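Local coordinates for Ketoacyl_synth_N domain-containing protein (Photorhabdus luminescens subsp. laumondii, PDB 6SMO) that probably acts in lipid or polyketide metabolism as a thiolase-fold relative of 3-oxoacyl-[acyl-carrier-protein] synthases, and holds a pentaoxo-dodecanal chain in a pocket, at residues C[240-245]-C[324-329]. Numbering follows the deposited sequence.
Sequences ILCELT and LASSFL
L241 and C242 pack against helix 319-329 at S326 and L329. The helix passes closest at S326, whose CA lies 5.7 Å from the CA of L241. No hydrogen bond links the two segments; van der Waals contact joins them. The close-packed part centres on C242. With chi1 at 62°, its SG is flanked by both the N and the C of its own backbone and comes 3.4 Å from OG of S326. That hydroxyl is hydrogen-bonded within its own helix, to the carbonyl oxygen of S322, so the sulfur lies beside an oxygen that already has a partner. From the next turn CB and CD1 of L329 both rest on CB of C242, the two CB atoms of C242 and L329 being 4.0 Å apart. L241 lies alongside the S326 backbone: its CB is 3.6 Å from S326 O, and CD2 touches S326 CB at 3.9 Å. The looser side is the L241 flank, partly exposed, where CD2 approaches S327 N only at 4.2 Å. L241 and C242 both pair with V7, forming a classic beta bulge as the strand begins, and the CB atoms of both point to the helix. The helix thus packs at the start of strand 242-251, which runs between strands 5-13 and 362-369 of the mixed sheet; F368 touches both C242 and L329, I352 of strand 351-356 meets A325 and L329, and helix 20-31 packs against L324, S327 and F328.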
ATOM      1  N   ILE C 240       3.031 -30.909   2.923  1.00 47.21           N
ATOM      2  CA  ILE C 240       2.549 -30.096   1.766  1.00 46.26           C
ATOM      3  C   ILE C 240       1.049 -30.358   1.586  1.00 45.23           C
ATOM      4  O   ILE C 240       0.683 -31.519   1.313  1.00 45.05           O
ATOM      5  CB  ILE C 240       3.344 -30.420   0.483  1.00 46.68           C
ATOM      6  CG1 ILE C 240       4.851 -30.216   0.668  1.00 47.26           C
ATOM      7  CG2 ILE C 240       2.818 -29.614  -0.696  1.00 46.44           C
ATOM      8  CD1 ILE C 240       5.699 -31.000  -0.308  1.00 47.76           C
ATOM      9  N   LEU C 241       0.219 -29.320   1.730  1.00 44.18           N
ATOM     10  CA  LEU C 241      -1.259 -29.401   1.561  1.00 44.10           C
ATOM     11  C   LEU C 241      -1.589 -29.602   0.077  1.00 43.39           C
ATOM     12  O   LEU C 241      -2.295 -30.578  -0.246  1.00 43.53           O
ATOM     13  CB  LEU C 241      -1.921 -28.127   2.098  1.00 44.00           C
ATOM     14  CG  LEU C 241      -2.222 -28.120   3.595  1.00 44.77           C
ATOM     15  CD1 LEU C 241      -0.943 -28.025   4.410  1.00 44.99           C
ATOM     16  CD2 LEU C 241      -3.163 -26.978   3.950  1.00 44.89           C
ATOM     17  N   CYS C 242      -1.096 -28.702  -0.779  1.00 41.84           N
ATOM     18  CA  CYS C 242      -1.364 -28.679  -2.242  1.00 40.93           C
ATOM     19  C   CYS C 242      -0.305 -27.833  -2.958  1.00 41.04           C
ATOM     20  O   CYS C 242       0.524 -27.209  -2.266  1.00 41.23           O
ATOM     21  CB  CYS C 242      -2.758 -28.130  -2.527  1.00 40.31           C
ATOM     22  SG  CYS C 242      -2.983 -26.416  -1.985  1.00 39.17           S
ATOM     23  N   GLU C 243      -0.342 -27.828  -4.295  1.00 41.10           N
ATOM     24  CA  GLU C 243       0.560 -27.041  -5.176  1.00 41.29           C
ATOM     25  C   GLU C 243      -0.262 -25.964  -5.896  1.00 41.11           C
ATOM     26  O   GLU C 243      -1.318 -26.314  -6.455  1.00 40.80           O
ATOM     27  CB  GLU C 243       1.247 -27.963  -6.187  1.00 42.12           C
ATOM     28  CG  GLU C 243       2.348 -27.285  -6.984  1.00 42.57           C
ATOM     29  CD  GLU C 243       3.051 -28.169  -8.000  1.00 43.02           C
ATOM     30  OE1 GLU C 243       2.549 -29.278  -8.274  1.00 43.60           O
ATOM     31  OE2 GLU C 243       4.104 -27.745  -8.516  1.00 42.81           O
ATOM     32  N   LEU C 244       0.204 -24.710  -5.875  1.00 40.53           N
ATOM     33  CA  LEU C 244      -0.379 -23.595  -6.672  1.00 40.41           C
ATOM     34  C   LEU C 244       0.150 -23.704  -8.105  1.00 40.65           C
ATOM     35  O   LEU C 244       1.348 -23.430  -8.319  1.00 40.57           O
ATOM     36  CB  LEU C 244      -0.018 -22.249  -6.033  1.00 40.00           C
ATOM     37  CG  LEU C 244      -0.862 -21.060  -6.496  1.00 39.73           C
ATOM     38  CD1 LEU C 244      -1.008 -20.030  -5.386  1.00 39.26           C
ATOM     39  CD2 LEU C 244      -0.277 -20.414  -7.745  1.00 39.70           C
ATOM     40  N   THR C 245      -0.718 -24.099  -9.041  1.00 40.89           N
ATOM     41  CA  THR C 245      -0.361 -24.493 -10.432  1.00 41.63           C
ATOM     42  C   THR C 245      -0.528 -23.311 -11.395  1.00 41.94           C
ATOM     43  O   THR C 245       0.256 -23.242 -12.362  1.00 43.14           O
ATOM     44  CB  THR C 245      -1.186 -25.707 -10.877  1.00 42.44           C
ATOM     45  OG1 THR C 245      -2.520 -25.543 -10.394  1.00 42.24           O
ATOM     46  CG2 THR C 245      -0.618 -27.015 -10.369  1.00 43.05           C
ATOM     47  N   LEU C 324      -9.644 -23.050   2.451  1.00 42.80           N
ATOM     48  CA  LEU C 324     -10.523 -24.255   2.482  1.00 43.84           C
ATOM     49  C   LEU C 324     -10.071 -25.256   1.409  1.00 44.34           C
ATOM     50  O   LEU C 324      -9.938 -26.449   1.742  1.00 44.38           O
ATOM     51  CB  LEU C 324     -11.982 -23.836   2.266  1.00 44.21           C
ATOM     52  CG  LEU C 324     -12.822 -23.654   3.532  1.00 44.95           C
ATOM     53  CD1 LEU C 324     -12.125 -22.761   4.548  1.00 44.93           C
ATOM     54  CD2 LEU C 324     -14.193 -23.091   3.187  1.00 45.43           C
ATOM     55  N   ALA C 325      -9.847 -24.783   0.177  1.00 44.61           N
ATOM     56  CA  ALA C 325      -9.463 -25.603  -0.999  1.00 45.28           C
ATOM     57  C   ALA C 325      -8.155 -26.352  -0.717  1.00 45.80           C
ATOM     58  O   ALA C 325      -8.045 -27.520  -1.138  1.00 45.61           O
ATOM     59  CB  ALA C 325      -9.345 -24.731  -2.225  1.00 44.85           C
ATOM     60  N   SER C 326      -7.205 -25.701  -0.034  1.00 46.67           N
ATOM     61  CA  SER C 326      -5.899 -26.278   0.382  1.00 47.63           C
ATOM     62  C   SER C 326      -6.119 -27.410   1.394  1.00 49.22           C
ATOM     63  O   SER C 326      -5.408 -28.430   1.297  1.00 50.01           O
ATOM     64  CB  SER C 326      -4.986 -25.214   0.940  1.00 46.93           C
ATOM     65  OG  SER C 326      -4.674 -24.244  -0.049  1.00 46.30           O
ATOM     66  N   SER C 327      -7.064 -27.232   2.324  1.00 50.27           N
ATOM     67  CA  SER C 327      -7.431 -28.222   3.373  1.00 52.23           C
ATOM     68  C   SER C 327      -8.106 -29.443   2.735  1.00 54.11           C
ATOM     69  O   SER C 327      -7.808 -30.571   3.173  1.00 56.09           O
ATOM     70  CB  SER C 327      -8.309 -27.601   4.432  1.00 52.34           C
ATOM     71  OG  SER C 327      -7.634 -26.543   5.096  1.00 52.83           O
ATOM     72  N   PHE C 328      -8.978 -29.223   1.744  1.00 54.71           N
ATOM     73  CA  PHE C 328      -9.715 -30.284   1.004  1.00 56.12           C
ATOM     74  C   PHE C 328      -8.725 -31.178   0.245  1.00 56.12           C
ATOM     75  O   PHE C 328      -8.876 -32.413   0.305  1.00 56.38           O
ATOM     76  CB  PHE C 328     -10.754 -29.680   0.052  1.00 57.11           C
ATOM     77  CG  PHE C 328     -12.092 -29.374   0.681  1.00 58.78           C
ATOM     78  CD1 PHE C 328     -12.906 -30.398   1.144  1.00 60.00           C
ATOM     79  CD2 PHE C 328     -12.547 -28.068   0.797  1.00 59.33           C
ATOM     80  CE1 PHE C 328     -14.138 -30.121   1.719  1.00 61.16           C
ATOM     81  CE2 PHE C 328     -13.780 -27.793   1.371  1.00 60.11           C
ATOM     82  CZ  PHE C 328     -14.573 -28.820   1.831  1.00 60.95           C
ATOM     83  N   LEU C 329      -7.742 -30.573  -0.434  1.00 56.26           N
ATOM     84  CA  LEU C 329      -6.769 -31.275  -1.319  1.00 56.78           C
ATOM     85  C   LEU C 329      -5.690 -31.990  -0.494  1.00 57.66           C
ATOM     86  O   LEU C 329      -4.984 -32.836  -1.078  1.00 58.66           O
ATOM     87  CB  LEU C 329      -6.133 -30.265  -2.281  1.00 55.57           C
ATOM     88  CG  LEU C 329      -7.043 -29.746  -3.394  1.00 55.01           C
ATOM     89  CD1 LEU C 329      -6.445 -28.514  -4.055  1.00 54.61           C
ATOM     90  CD2 LEU C 329      -7.314 -30.825  -4.431  1.00 55.29           C
TER